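Local coordinates for sensor protein QseC (Escherichia coli, PDB 3JZ3), which senses signals at the inner membrane as a histidine kinase, autophosphorylating with ATP and probably passing the phosphate to the response regulator QseB, at residues 50-55 and 122-127. Sequence-based numbering, arbitrary orientation.
With SO4 (sulfate ion), chain C.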
# COMPACT_ATOMS: atom_id res chain seq x y z
N ARG B 50 2.38 -1.85 8.06
CA ARG B 50 1.60 -3.00 7.59
C ARG B 50 1.95 -3.40 6.16
O ARG B 50 2.07 -4.58 5.86
CB ARG B 50 0.11 -2.71 7.70
CG ARG B 50 -0.39 -2.60 9.12
CD ARG B 50 -1.73 -1.92 9.16
NE ARG B 50 -2.20 -1.75 10.53
CZ ARG B 50 -3.42 -1.35 10.86
NH1 ARG B 50 -4.33 -1.07 9.93
NH2 ARG B 50 -3.74 -1.24 12.14
N ALA B 51 2.11 -2.41 5.28
CA ALA B 51 2.53 -2.65 3.90
C ALA B 51 3.94 -3.23 3.85
O ALA B 51 4.22 -4.12 3.04
CB ALA B 51 2.44 -1.38 3.08
N THR B 52 4.81 -2.74 4.73
CA THR B 52 6.19 -3.22 4.85
C THR B 52 6.23 -4.69 5.23
O THR B 52 6.84 -5.50 4.52
CB THR B 52 6.99 -2.38 5.88
OG1 THR B 52 7.19 -1.06 5.37
CG2 THR B 52 8.34 -3.01 6.18
N ARG B 53 5.57 -5.04 6.33
CA ARG B 53 5.49 -6.42 6.81
C ARG B 53 5.03 -7.42 5.74
O ARG B 53 5.66 -8.46 5.55
CB ARG B 53 4.58 -6.50 8.04
CG ARG B 53 5.35 -6.71 9.34
CD ARG B 53 4.90 -5.77 10.45
NE ARG B 53 3.46 -5.80 10.71
CZ ARG B 53 2.82 -4.87 11.42
NH1 ARG B 53 3.48 -3.83 11.93
NH2 ARG B 53 1.51 -4.96 11.61
N LEU B 54 3.96 -7.08 5.03
CA LEU B 54 3.42 -7.94 3.98
C LEU B 54 4.38 -8.09 2.80
O LEU B 54 4.69 -9.21 2.39
CB LEU B 54 2.05 -7.43 3.51
CG LEU B 54 1.31 -8.24 2.43
CD1 LEU B 54 1.10 -9.69 2.85
CD2 LEU B 54 -0.03 -7.58 2.11
N VAL B 55 4.83 -6.96 2.25
CA VAL B 55 5.67 -6.96 1.06
C VAL B 55 7.06 -7.53 1.36
O VAL B 55 7.64 -8.23 0.52
CB VAL B 55 5.76 -5.55 0.40
CG1 VAL B 55 6.75 -5.53 -0.74
CG2 VAL B 55 4.38 -5.11 -0.10
N VAL B 122 12.34 4.30 1.24
CA VAL B 122 12.57 5.68 1.67
C VAL B 122 11.67 6.04 2.85
O VAL B 122 12.12 6.65 3.82
CB VAL B 122 12.36 6.69 0.50
CG1 VAL B 122 12.40 8.12 1.01
CG2 VAL B 122 13.43 6.50 -0.57
N ARG B 123 10.41 5.62 2.76
CA ARG B 123 9.42 5.95 3.77
C ARG B 123 9.69 5.30 5.13
O ARG B 123 9.44 5.90 6.17
CB ARG B 123 8.03 5.58 3.26
CG ARG B 123 6.90 6.15 4.09
CD ARG B 123 6.74 7.65 3.90
NE ARG B 123 5.68 8.16 4.76
CZ ARG B 123 4.38 8.12 4.47
NH1 ARG B 123 3.95 7.58 3.34
NH2 ARG B 123 3.50 8.61 5.33
N ASN B 124 10.22 4.08 5.12
CA ASN B 124 10.66 3.41 6.35
C ASN B 124 11.76 4.17 7.07
O ASN B 124 11.71 4.34 8.29
CB ASN B 124 11.11 1.98 6.06
CG ASN B 124 9.97 1.00 6.10
OD1 ASN B 124 9.52 0.60 7.17
ND2 ASN B 124 9.48 0.60 4.93
N LEU B 125 12.75 4.62 6.31
CA LEU B 125 13.86 5.41 6.86
C LEU B 125 13.36 6.74 7.41
O LEU B 125 13.87 7.23 8.42
CB LEU B 125 14.93 5.66 5.79
CG LEU B 125 15.70 4.47 5.21
CD1 LEU B 125 16.61 4.98 4.10
CD2 LEU B 125 16.51 3.74 6.28
N LEU B 126 12.36 7.31 6.73
CA LEU B 126 11.77 8.58 7.12
C LEU B 126 10.93 8.47 8.38
O LEU B 126 11.08 9.28 9.29
CB LEU B 126 10.93 9.16 5.98
CG LEU B 126 11.63 10.15 5.06
CD1 LEU B 126 10.68 10.55 3.95
CD2 LEU B 126 12.08 11.37 5.84
N ASP B 127 10.03 7.49 8.41
CA ASP B 127 9.20 7.22 9.59
C ASP B 127 10.05 6.92 10.81
O ASP B 127 9.75 7.38 11.91
CB ASP B 127 8.23 6.07 9.32
CG ASP B 127 7.16 6.41 8.29
OD1 ASP B 127 7.02 7.60 7.94
OD2 ASP B 127 6.46 5.49 7.84
S SO4 C . -0.07 -2.37 13.47
O1 SO4 C . 0.72 -2.03 12.29
O2 SO4 C . -1.46 -2.62 13.09
O3 SO4 C . 0.48 -3.57 14.10
O4 SO4 C . -0.02 -1.25 14.42
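The hydroxyl OG1 of Thr-52 is held by two hydrogen bonds: it accepts one from ND2 of Asn-124, 2.9 Å away, and is also bonded to the carbonyl of Ile-48 one turn earlier in its own helix. The bond from Asn-124 is nearly straight (162°), and OG1 lies about 5° out of the amide plane of Asn-124. A hydroxyl suits this place because it can give its proton to the helix and still accept from the neighbouring one. ND2 of Asn-124 also bonds to the carbonyl of Leu-120, so one NH2 group serves both helices. With OG1 opposite the carbonyl carbon (chi1 -69°), the methyl CG2 of Thr-52 lies 3.9 Å from OD1 of Asn-124. Ile-186 packs against both residues.

Away from this contact, Arg-50 and Arg-53 turn their guanidinium edges, flat, positive and rich in donors as suits an anion, to a sulfate probably from the crystallisation liquor; NE and NH2 of Arg-50 share its O2, each at 2.8 Å. Arg-53 also pairs with Asp-72 of the second subunit.

The polar bridge joins helix 42-61, from the phosphoacceptor region, to helix 115-131 of the ATP-binding domain, whose helices packed on a mixed sheet form the GHKL (Bergerat) fold of histidine kinases.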